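Local atomic coordinates of D-glycerate 3-kinase (PDB entry 6CKG), a protein that probably phosphorylates D-glycerate at its 3-hydroxyl group, using ATP as the phosphate donor. Residues P47-V52 against Q123-L128; V177-W182 against E239-Q244; F27-L32 against Y75-A80; G181-F186 against Q233-Y238. One frame throughout, in Å; residues are numbered along the deposited sequence. Where two conformers were deposited one is given.

Contact 1 (P47-V52 against Q123-L128); sequences PLVVGV and QCLAKL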
# COMPACT_ATOMS: atom_id res chain seq x y z
N PRO A 47 -2.79 -7.01 -18.26
CA PRO A 47 -2.12 -7.61 -17.09
C PRO A 47 -3.13 -7.83 -15.96
O PRO A 47 -4.06 -7.05 -15.77
CB PRO A 47 -1.09 -6.55 -16.68
CG PRO A 47 -1.02 -5.58 -17.80
CD PRO A 47 -2.29 -5.66 -18.56
N LEU A 48 -2.91 -8.91 -15.21
CA LEU A 48 -3.59 -9.11 -13.94
C LEU A 48 -3.04 -8.11 -12.94
O LEU A 48 -1.82 -8.06 -12.73
CB LEU A 48 -3.37 -10.54 -13.44
CG LEU A 48 -3.92 -10.88 -12.05
CD1 LEU A 48 -5.45 -11.03 -12.12
CD2 LEU A 48 -3.26 -12.18 -11.53
N VAL A 49 -3.90 -7.31 -12.31
CA VAL A 49 -3.47 -6.36 -11.29
C VAL A 49 -3.64 -7.03 -9.92
O VAL A 49 -4.77 -7.29 -9.48
CB VAL A 49 -4.24 -5.04 -11.34
CG1 VAL A 49 -3.70 -4.09 -10.27
CG2 VAL A 49 -4.15 -4.40 -12.72
N VAL A 50 -2.53 -7.26 -9.24
CA VAL A 50 -2.52 -7.83 -7.90
C VAL A 50 -2.27 -6.70 -6.92
O VAL A 50 -1.16 -6.16 -6.87
CB VAL A 50 -1.44 -8.92 -7.77
CG1 VAL A 50 -1.50 -9.57 -6.41
CG2 VAL A 50 -1.56 -9.97 -8.89
N GLY A 51 -3.28 -6.33 -6.12
CA GLY A 51 -3.04 -5.43 -5.00
C GLY A 51 -2.37 -6.17 -3.84
O GLY A 51 -2.63 -7.33 -3.57
N VAL A 52 -1.48 -5.46 -3.14
CA VAL A 52 -0.76 -6.03 -2.01
C VAL A 52 -0.77 -5.01 -0.88
O VAL A 52 -0.43 -3.84 -1.09
CB VAL A 52 0.69 -6.41 -2.37
CG1 VAL A 52 1.44 -6.92 -1.13
CG2 VAL A 52 0.72 -7.46 -3.49
N GLN A 123 -3.11 7.57 -13.95
CA GLN A 123 -2.48 7.54 -15.27
C GLN A 123 -1.58 6.32 -15.43
O GLN A 123 -1.61 5.64 -16.46
CB GLN A 123 -1.70 8.85 -15.53
CG GLN A 123 -1.00 8.89 -16.90
CD GLN A 123 -0.13 10.15 -17.11
OE1 GLN A 123 0.52 10.64 -16.20
NE2 GLN A 123 -0.14 10.67 -18.34
N CYS A 124 -0.75 6.03 -14.42
CA CYS A 124 0.20 4.94 -14.56
C CYS A 124 -0.50 3.59 -14.57
O CYS A 124 -0.15 2.70 -15.35
CB CYS A 124 1.25 5.00 -13.46
SG CYS A 124 2.44 6.36 -13.78
N LEU A 125 -1.50 3.41 -13.71
CA LEU A 125 -2.19 2.13 -13.68
C LEU A 125 -2.98 1.91 -14.97
O LEU A 125 -2.99 0.80 -15.51
CB LEU A 125 -3.10 2.04 -12.45
CG LEU A 125 -3.59 0.64 -12.07
CD1 LEU A 125 -2.54 -0.44 -12.38
CD2 LEU A 125 -3.92 0.62 -10.59
N ALA A 126 -3.61 2.96 -15.50
CA ALA A 126 -4.30 2.80 -16.78
C ALA A 126 -3.31 2.50 -17.90
O ALA A 126 -3.59 1.68 -18.79
CB ALA A 126 -5.12 4.04 -17.10
N LYS A 127 -2.14 3.13 -17.87
CA LYS A 127 -1.11 2.85 -18.87
C LYS A 127 -0.67 1.39 -18.80
O LYS A 127 -0.57 0.72 -19.83
CB LYS A 127 0.08 3.79 -18.67
CG LYS A 127 1.07 3.82 -19.85
CD LYS A 127 0.45 4.46 -21.08
CE LYS A 127 1.48 4.67 -22.20
NZ LYS A 127 2.42 5.77 -21.88
N LEU A 128 -0.38 0.89 -17.60
CA LEU A 128 0.02 -0.51 -17.48
C LEU A 128 -1.09 -1.44 -17.94
O LEU A 128 -0.83 -2.46 -18.59
CB LEU A 128 0.42 -0.83 -16.04
CG LEU A 128 1.72 -0.18 -15.55
CD1 LEU A 128 1.89 -0.30 -14.02
CD2 LEU A 128 2.93 -0.74 -16.27

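Contact 2 (V177-W182 against E239-Q244); sequences VIFEGW and EVLWDQ. With EDO (1,2-ethanediol), chain D.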
# COMPACT_ATOMS: atom_id res chain seq x y z
N VAL A 177 0.74 -7.05 -12.88
CA VAL A 177 1.14 -5.82 -12.20
C VAL A 177 0.97 -6.04 -10.71
O VAL A 177 -0.13 -6.40 -10.25
CB VAL A 177 0.33 -4.61 -12.68
CG1 VAL A 177 0.59 -3.36 -11.79
CG2 VAL A 177 0.68 -4.29 -14.15
N ILE A 178 2.05 -5.88 -9.95
CA ILE A 178 1.99 -5.84 -8.50
C ILE A 178 1.84 -4.38 -8.08
O ILE A 178 2.70 -3.55 -8.40
CB ILE A 178 3.24 -6.48 -7.87
CG1 ILE A 178 3.46 -7.90 -8.39
CG2 ILE A 178 3.13 -6.48 -6.33
CD1 ILE A 178 2.38 -8.85 -8.04
N PHE A 179 0.75 -4.05 -7.39
CA PHE A 179 0.50 -2.69 -6.92
C PHE A 179 0.38 -2.74 -5.40
O PHE A 179 -0.65 -3.16 -4.86
CB PHE A 179 -0.76 -2.11 -7.56
CG PHE A 179 -1.16 -0.72 -7.03
CD1 PHE A 179 -0.21 0.16 -6.52
CD2 PHE A 179 -2.50 -0.32 -7.03
CE1 PHE A 179 -0.59 1.43 -6.02
CE2 PHE A 179 -2.88 0.93 -6.55
CZ PHE A 179 -1.91 1.81 -6.05
N GLU A 180 1.45 -2.34 -4.70
CA GLU A 180 1.57 -2.57 -3.27
C GLU A 180 1.62 -1.26 -2.50
O GLU A 180 1.99 -0.20 -3.03
CB GLU A 180 2.83 -3.38 -2.96
CG GLU A 180 4.09 -2.76 -3.48
CD GLU A 180 5.10 -2.53 -2.39
OE1 GLU A 180 4.69 -2.42 -1.22
OE2 GLU A 180 6.31 -2.46 -2.72
N GLY A 181 1.27 -1.34 -1.22
CA GLY A 181 1.26 -0.14 -0.40
C GLY A 181 0.75 -0.39 1.00
O GLY A 181 -0.09 -1.26 1.20
N TRP A 182 1.26 0.38 1.97
CA TRP A 182 0.88 0.16 3.37
C TRP A 182 -0.62 0.35 3.59
O TRP A 182 -1.18 -0.24 4.51
CB TRP A 182 1.69 1.09 4.27
CG TRP A 182 1.23 2.53 4.21
CD1 TRP A 182 1.64 3.48 3.33
CD2 TRP A 182 0.27 3.16 5.07
NE1 TRP A 182 1.01 4.68 3.58
CE2 TRP A 182 0.15 4.50 4.65
CE3 TRP A 182 -0.50 2.73 6.16
CZ2 TRP A 182 -0.70 5.42 5.27
CZ3 TRP A 182 -1.35 3.64 6.78
CH2 TRP A 182 -1.45 4.97 6.33
N GLU A 239 -10.93 5.46 -4.36
CA GLU A 239 -11.77 4.33 -4.72
C GLU A 239 -11.71 4.01 -6.21
O GLU A 239 -11.78 2.83 -6.59
CB GLU A 239 -13.20 4.58 -4.24
CG GLU A 239 -13.35 4.26 -2.73
CD GLU A 239 -14.70 4.66 -2.13
OE1 GLU A 239 -15.09 5.84 -2.24
OE2 GLU A 239 -15.35 3.77 -1.53
N VAL A 240 -11.56 5.01 -7.07
CA VAL A 240 -11.37 4.74 -8.50
C VAL A 240 -10.10 3.92 -8.73
O VAL A 240 -10.07 3.00 -9.56
CB VAL A 240 -11.33 6.07 -9.29
CG1 VAL A 240 -10.82 5.86 -10.70
CG2 VAL A 240 -12.71 6.71 -9.31
N LEU A 241 -9.04 4.23 -7.98
CA LEU A 241 -7.78 3.50 -8.06
C LEU A 241 -7.94 2.07 -7.55
O LEU A 241 -7.47 1.11 -8.18
CB LEU A 241 -6.72 4.22 -7.24
CG LEU A 241 -5.31 4.54 -7.70
CD1 LEU A 241 -4.36 4.40 -6.51
CD2 LEU A 241 -4.87 3.69 -8.90
N TRP A 242 -8.57 1.91 -6.39
CA TRP A 242 -8.79 0.56 -5.84
C TRP A 242 -9.56 -0.31 -6.81
O TRP A 242 -9.30 -1.53 -6.92
CB TRP A 242 -9.54 0.62 -4.52
CG TRP A 242 -8.89 1.34 -3.36
CD1 TRP A 242 -9.54 1.76 -2.21
CD2 TRP A 242 -7.50 1.70 -3.17
NE1 TRP A 242 -8.65 2.35 -1.35
CE2 TRP A 242 -7.40 2.35 -1.91
CE3 TRP A 242 -6.33 1.55 -3.94
CZ2 TRP A 242 -6.20 2.82 -1.40
CZ3 TRP A 242 -5.14 2.04 -3.44
CH2 TRP A 242 -5.08 2.68 -2.18
N ASP A 243 -10.52 0.27 -7.53
CA ASP A 243 -11.38 -0.50 -8.42
C ASP A 243 -10.64 -1.06 -9.63
O ASP A 243 -11.22 -1.86 -10.37
CB ASP A 243 -12.57 0.35 -8.89
CG ASP A 243 -13.63 0.53 -7.80
OD1 ASP A 243 -13.62 -0.21 -6.78
OD2 ASP A 243 -14.50 1.41 -7.96
N GLN A 244 -9.40 -0.63 -9.88
CA GLN A 244 -8.58 -1.16 -10.95
C GLN A 244 -7.88 -2.46 -10.55
O GLN A 244 -7.30 -3.12 -11.42
CB GLN A 244 -7.55 -0.11 -11.36
CG GLN A 244 -8.18 1.13 -12.00
CD GLN A 244 -8.35 0.96 -13.49
OE1 GLN A 244 -9.14 0.13 -13.94
NE2 GLN A 244 -7.57 1.71 -14.28
C1 EDO D . 4.31 -5.91 2.59
O1 EDO D . 4.37 -5.46 3.95
C2 EDO D . 4.60 -4.76 1.63
O2 EDO D . 3.38 -4.14 1.22

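Contact 3 (F27-L32 against Y75-A80); sequences FVLSQL and YGLRLA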
# COMPACT_ATOMS: atom_id res chain seq x y z
N PHE A 27 -0.95 -18.52 -5.92
CA PHE A 27 -2.17 -17.70 -5.99
C PHE A 27 -2.15 -16.77 -7.21
O PHE A 27 -3.15 -16.65 -7.93
CB PHE A 27 -2.29 -16.89 -4.70
CG PHE A 27 -3.42 -15.88 -4.69
CD1 PHE A 27 -4.73 -16.29 -4.43
CD2 PHE A 27 -3.17 -14.53 -4.89
CE1 PHE A 27 -5.77 -15.37 -4.40
CE2 PHE A 27 -4.22 -13.60 -4.85
CZ PHE A 27 -5.51 -14.02 -4.61
N VAL A 28 -1.02 -16.09 -7.46
CA VAL A 28 -0.91 -15.26 -8.66
C VAL A 28 -1.11 -16.09 -9.93
O VAL A 28 -1.82 -15.68 -10.85
CB VAL A 28 0.43 -14.50 -8.68
CG1 VAL A 28 0.66 -13.87 -10.02
CG2 VAL A 28 0.43 -13.41 -7.57
N LEU A 29 -0.48 -17.26 -10.00
CA LEU A 29 -0.60 -18.09 -11.20
C LEU A 29 -2.03 -18.55 -11.42
O LEU A 29 -2.52 -18.58 -12.55
CB LEU A 29 0.34 -19.30 -11.11
CG LEU A 29 1.83 -18.99 -11.23
CD1 LEU A 29 2.66 -20.13 -10.68
CD2 LEU A 29 2.16 -18.74 -12.68
N SER A 30 -2.73 -18.94 -10.34
CA SER A 30 -4.11 -19.38 -10.46
C SER A 30 -5.02 -18.21 -10.83
O SER A 30 -5.92 -18.35 -11.68
CB SER A 30 -4.56 -20.04 -9.15
OG SER A 30 -5.94 -19.85 -8.91
N GLN A 31 -4.80 -17.04 -10.22
CA GLN A 31 -5.59 -15.86 -10.56
C GLN A 31 -5.33 -15.41 -11.99
O GLN A 31 -6.25 -14.96 -12.69
CB GLN A 31 -5.26 -14.73 -9.58
CG GLN A 31 -5.82 -14.93 -8.16
CD GLN A 31 -7.33 -14.92 -8.13
OE1 GLN A 31 -7.96 -14.17 -8.87
NE2 GLN A 31 -7.92 -15.75 -7.26
N LEU A 32 -4.08 -15.52 -12.45
CA LEU A 32 -3.78 -15.19 -13.84
C LEU A 32 -4.52 -16.11 -14.80
O LEU A 32 -5.06 -15.65 -15.82
CB LEU A 32 -2.27 -15.27 -14.09
CG LEU A 32 -1.78 -14.98 -15.54
CD1 LEU A 32 -2.20 -13.58 -16.00
CD2 LEU A 32 -0.27 -15.12 -15.66
N TYR A 75 8.57 -18.98 -13.56
CA TYR A 75 7.30 -19.14 -14.25
C TYR A 75 7.20 -18.32 -15.53
O TYR A 75 6.10 -18.18 -16.08
CB TYR A 75 6.14 -18.82 -13.29
CG TYR A 75 6.16 -19.84 -12.18
CD1 TYR A 75 5.73 -21.14 -12.41
CD2 TYR A 75 6.71 -19.53 -10.94
CE1 TYR A 75 5.80 -22.09 -11.43
CE2 TYR A 75 6.78 -20.47 -9.95
CZ TYR A 75 6.32 -21.75 -10.19
OH TYR A 75 6.41 -22.69 -9.21
N GLY A 76 8.32 -17.77 -16.01
CA GLY A 76 8.38 -17.10 -17.29
C GLY A 76 7.47 -15.90 -17.44
O GLY A 76 7.17 -15.49 -18.56
N LEU A 77 7.04 -15.31 -16.34
CA LEU A 77 6.15 -14.16 -16.42
C LEU A 77 6.93 -12.86 -16.59
O LEU A 77 8.10 -12.75 -16.22
CB LEU A 77 5.27 -14.06 -15.17
CG LEU A 77 4.39 -15.28 -14.89
CD1 LEU A 77 3.50 -14.99 -13.71
CD2 LEU A 77 3.58 -15.70 -16.14
N ARG A 78 6.25 -11.86 -17.14
CA ARG A 78 6.78 -10.50 -17.21
C ARG A 78 5.97 -9.65 -16.23
O ARG A 78 4.74 -9.62 -16.29
CB ARG A 78 6.70 -9.94 -18.63
CG ARG A 78 7.52 -10.72 -19.65
CD ARG A 78 7.29 -10.22 -21.07
NE ARG A 78 7.73 -8.84 -21.27
CZ ARG A 78 9.00 -8.49 -21.48
NH1 ARG A 78 9.95 -9.41 -21.50
NH2 ARG A 78 9.32 -7.21 -21.65
N LEU A 79 6.67 -8.99 -15.32
CA LEU A 79 6.06 -8.26 -14.22
C LEU A 79 6.41 -6.78 -14.29
O LEU A 79 7.46 -6.39 -14.80
CB LEU A 79 6.50 -8.82 -12.86
CG LEU A 79 5.58 -9.92 -12.35
CD1 LEU A 79 6.03 -11.23 -12.94
CD2 LEU A 79 5.49 -10.02 -10.84
N ALA A 80 5.50 -5.97 -13.78
CA ALA A 80 5.75 -4.57 -13.49
C ALA A 80 5.25 -4.33 -12.08
O ALA A 80 4.26 -4.95 -11.67
CB ALA A 80 5.04 -3.63 -14.47

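Contact 4 (G181-F186 against Q233-Y238); sequences GWMNGF and QNLRQY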
# COMPACT_ATOMS: atom_id res chain seq x y z
N GLY A 181 1.27 -1.34 -1.22
CA GLY A 181 1.26 -0.14 -0.40
C GLY A 181 0.75 -0.39 1.00
O GLY A 181 -0.09 -1.26 1.20
N TRP A 182 1.26 0.38 1.97
CA TRP A 182 0.88 0.16 3.37
C TRP A 182 -0.62 0.35 3.59
O TRP A 182 -1.18 -0.24 4.51
CB TRP A 182 1.69 1.09 4.27
CG TRP A 182 1.23 2.53 4.21
CD1 TRP A 182 1.64 3.48 3.33
CD2 TRP A 182 0.27 3.16 5.07
NE1 TRP A 182 1.01 4.68 3.58
CE2 TRP A 182 0.15 4.50 4.65
CE3 TRP A 182 -0.50 2.73 6.16
CZ2 TRP A 182 -0.70 5.42 5.27
CZ3 TRP A 182 -1.35 3.64 6.78
CH2 TRP A 182 -1.45 4.97 6.33
N MET A 183 -1.27 1.16 2.76
CA MET A 183 -2.70 1.41 2.89
C MET A 183 -3.47 1.01 1.65
O MET A 183 -4.60 1.47 1.45
CB MET A 183 -2.95 2.90 3.22
CG MET A 183 -2.30 3.88 2.23
SD MET A 183 -2.86 5.62 2.31
CE MET A 183 -4.33 5.54 1.30
N ASN A 184 -2.90 0.17 0.78
CA ASN A 184 -3.61 -0.18 -0.44
C ASN A 184 -4.91 -0.90 -0.09
O ASN A 184 -4.93 -1.79 0.77
CB ASN A 184 -2.72 -1.05 -1.36
CG ASN A 184 -1.87 -0.20 -2.29
OD1 ASN A 184 -1.58 0.96 -1.99
ND2 ASN A 184 -1.46 -0.78 -3.42
N GLY A 185 -6.00 -0.49 -0.72
CA GLY A 185 -7.28 -1.10 -0.43
C GLY A 185 -8.00 -0.57 0.80
O GLY A 185 -9.18 -0.90 1.00
N PHE A 186 -7.36 0.25 1.62
CA PHE A 186 -8.04 0.82 2.79
C PHE A 186 -9.32 1.53 2.35
O PHE A 186 -9.32 2.26 1.35
CB PHE A 186 -7.13 1.80 3.53
CG PHE A 186 -6.13 1.13 4.43
CD1 PHE A 186 -5.87 -0.22 4.30
CD2 PHE A 186 -5.46 1.86 5.40
CE1 PHE A 186 -4.93 -0.84 5.13
CE2 PHE A 186 -4.53 1.25 6.23
CZ PHE A 186 -4.27 -0.10 6.10
N GLN A 233 -12.05 11.65 4.28
CA GLN A 233 -12.52 12.27 3.04
C GLN A 233 -11.48 12.15 1.94
O GLN A 233 -11.82 11.95 0.77
CB GLN A 233 -12.85 13.74 3.29
CG GLN A 233 -13.76 14.34 2.25
CD GLN A 233 -15.17 13.79 2.36
OE1 GLN A 233 -15.63 13.47 3.45
NE2 GLN A 233 -15.85 13.66 1.22
N ASN A 234 -10.20 12.32 2.29
CA ASN A 234 -9.12 12.09 1.34
C ASN A 234 -9.16 10.67 0.80
O ASN A 234 -8.97 10.45 -0.40
CB ASN A 234 -7.77 12.36 2.00
CG ASN A 234 -7.54 13.83 2.28
OD1 ASN A 234 -8.37 14.68 1.94
ND2 ASN A 234 -6.44 14.14 2.93
N LEU A 235 -9.44 9.69 1.67
CA LEU A 235 -9.41 8.28 1.25
C LEU A 235 -10.52 7.95 0.26
O LEU A 235 -10.35 7.05 -0.57
CB LEU A 235 -9.50 7.38 2.48
CG LEU A 235 -9.35 5.88 2.24
CD1 LEU A 235 -7.98 5.55 1.59
CD2 LEU A 235 -9.51 5.14 3.56
N ARG A 236 -11.65 8.65 0.33
CA ARG A 236 -12.71 8.44 -0.65
C ARG A 236 -12.22 8.68 -2.08
O ARG A 236 -12.75 8.06 -3.01
CB ARG A 236 -13.91 9.35 -0.31
CG ARG A 236 -14.61 8.95 0.99
CD ARG A 236 -15.60 9.99 1.52
NE ARG A 236 -16.32 9.52 2.71
CZ ARG A 236 -16.94 10.31 3.59
NH1 ARG A 236 -16.91 11.63 3.43
NH2 ARG A 236 -17.59 9.81 4.63
N GLN A 237 -11.21 9.54 -2.27
CA GLN A 237 -10.67 9.79 -3.60
C GLN A 237 -9.86 8.63 -4.17
O GLN A 237 -9.52 8.66 -5.36
CB GLN A 237 -9.79 11.05 -3.61
CG GLN A 237 -10.48 12.31 -3.09
CD GLN A 237 -11.90 12.44 -3.62
OE1 GLN A 237 -12.87 12.30 -2.86
NE2 GLN A 237 -12.04 12.68 -4.92
N TYR A 238 -9.53 7.61 -3.37
CA TYR A 238 -8.75 6.48 -3.87
C TYR A 238 -9.60 5.36 -4.45
O TYR A 238 -9.05 4.40 -4.99
CB TYR A 238 -7.87 5.88 -2.76
CG TYR A 238 -6.73 6.77 -2.29
CD1 TYR A 238 -6.99 8.00 -1.68
CD2 TYR A 238 -5.41 6.38 -2.44
CE1 TYR A 238 -5.96 8.82 -1.25
CE2 TYR A 238 -4.36 7.19 -2.02
CZ TYR A 238 -4.65 8.41 -1.42
OH TYR A 238 -3.63 9.23 -0.97

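Contact 1 (P47-V52 against Q123-L128)
P47 lays one edge of its ring, CG and CD, against the backbone carbonyl of L128 near the last turn of helix 118-129. CG of P47 stands 3.2 Å from O of L128, and CD of P47 is 3.5 Å from the same oxygen. No hydrogen bond is involved; the compact ring simply fits closely against the helix backbone at this point. P47 directly precedes strand 48-53, and the restricted phi of proline is compatible with the extended chain there. The ring also rests on N132 and on V177 of the neighbouring strand.

Two residues along, V49 turns toward the helix. Its CG1 lies anti to the backbone N (chi1 -178°), which leaves CG2 to meet L125. The separation, 4.3 Å between CG2 of V49 and CD1 of L125, describes a light touch of methyl on methyl. L125 leaves the helix neither toward the strand nor away from it, and a chi2 of 34°, leaning toward eclipsed, then swings CD1 across. A beta-branched valine suits the extended strand, and a longer leucine suits a helix that must reach over to it. The backbones accordingly stay apart, with CA of V49 8.9 Å from CA of L125.

L48 and V50 turn to the other face, where L48 packs against helix 19-38. Beyond the helix, C124, K127 and L128 touch strand 146-153. A parallel strand with helices on both faces, running straight into a GPQGAGKS sequence, is characteristic of the P-loop NTPase fold, in which this strand leads into the phosphate-binding loop.

Contact 2 (V177-W182 against E239-Q244)
F179 points its ring at helix 239-242, and the snug part of the contact gathers around the far end of that ring. CD1 of L241 comes up at the ring edge, near its plane, 3.6 Å from CZ of F179. W242 leaves its backbone in the other direction, yet its indole swings back until CZ3 is 4.0 Å from CE2 of F179. Both side chains cross the phenylalanine at about a right angle. A chi1 of 175° sets CG of F179 opposite the backbone nitrogen, which carries the ring out across a CA-CA separation of 9.9 Å from F179 to W242. Large apolar groups suit this distance.

The contact is looser at Q244, which starts toward the strand although its amide ends up turned from it. Separately, on the other face of strand 176-180, E180 is partly exposed: OE1 accepts a long bond, 3.3 Å, from O2 of an ethanediol probably left by crystallisation, while OE2 is held by S83.

F179 also touches L121 and L241 touches L125, both on helix 118-129, while M82 of strand 79-83 lies against F179 as well.

Contact 3 (F27-L32 against Y75-A80)
L29 sets one methyl, CD1, squarely over the ring of Y75. The carbon is 3.7 Å from the centroid of that ring and only 12° off its normal, a CH-pi contact over the face. The isobutyl group and the tyrosine cross at about a right angle. The ring face and CB of Y75, together with CD1 of L77, make the surface into which L29 packs. The second branch of L29 makes the floor of the contact: CD2 lies 4.0 Å from CB of Y75 and 4.1 Å from CD1 of L77.

L77 is in turn a bump entering between L29 and L32, which sit one turn apart on helix 19-38. Its two methyls divide the work, CD1 going to L29 while CD2 meets CD2 of L32 tip to tip at 3.9 Å. The first torsion of L32 is fully extended from the backbone nitrogen (chi1 178°), which carries its fork toward the incoming leucine. Forked leucines suit such interlocking because each branch can serve a different neighbour.

G76 makes the turn between Y75 and L77 at the end of helix 63-75, its phi of +61° being one that favours glycine. V28 and L77 both also pack on L71 of that helix.

No hydrogen bond joins the two segments. The grip therefore comes from dispersion and from the withdrawal of leucine methyls from water, with the CH-pi contact of L29 on Y75 as its directional element and Y75 on the solvent-exposed side.

Contact 4 (G181-F186 against Q233-Y238)
M183 and L235 make the aliphatic part of the contact, sliding past each other in opposite directions until CE of M183 is 3.7 Å from CD1 of L235. The other leucine branch lies 4.1 Å from F186, measured from CD2 to CB. Between these two touches the fork of L235 straddles the carbonyl of F186, with CD1 and CD2 of L235 each 3.6 Å from its O.

The aromatic part belongs to Y238. The methyl CE of M183 sits over one face of its ring, 4.0 Å from the centroid and offset toward the rim, and SD of M183 follows obliquely at 5.4 Å from that centroid, a Met-aromatic contact. The thioether is bent at chi3 (-84°), which turns the methyl onto the ring and the leucine at once; the flexible, polarisable chain of methionine suits a seat between two such different surfaces. Nearer its backbone, M183 also lies against rings, CB over the face of W182 and CA over that of F186.

Two turns follow one another in the loop. A type I turn from G181 to N184, with N184 N to G181 O at 3.2 Å, runs into a type II turn from M183 to F186, closed by F186 N to M183 O at 3.0 Å. G185 has a phi of 82°, a position that calls for glycine.

Polar groups find partners outside the two segments: Y238 OH with H116 and G114, N234 ND2 with A113, and R236 NH2 with L189 and N191. With no hydrogen bond directly between the segments, the contact depends on shape and dispersion.

In the fold
Contacts 1, 2 and 3 meet on one mixed sheet. Probable hydrogen bonds join its strands, V50 N to V177 O (2.7 Å) and I178 N to A80 O (2.9 Å). Contacts 1 and 2 lie on the same face, their centres about 7 Å apart. Helix 19-38, which contact 3 joins to the approach of strand 79-83, lies on the other face, where L48 meets it. Contacts 2 and 4 share G181 and W182, and W242 NE1 probably bonds to F186 O (2.8 Å); the centres of contacts 3 and 4 are about 25 Å apart. The strand of contact 1 enters the partly disordered P-loop, so the nucleotide site probably lies near the strand ends, close to E180.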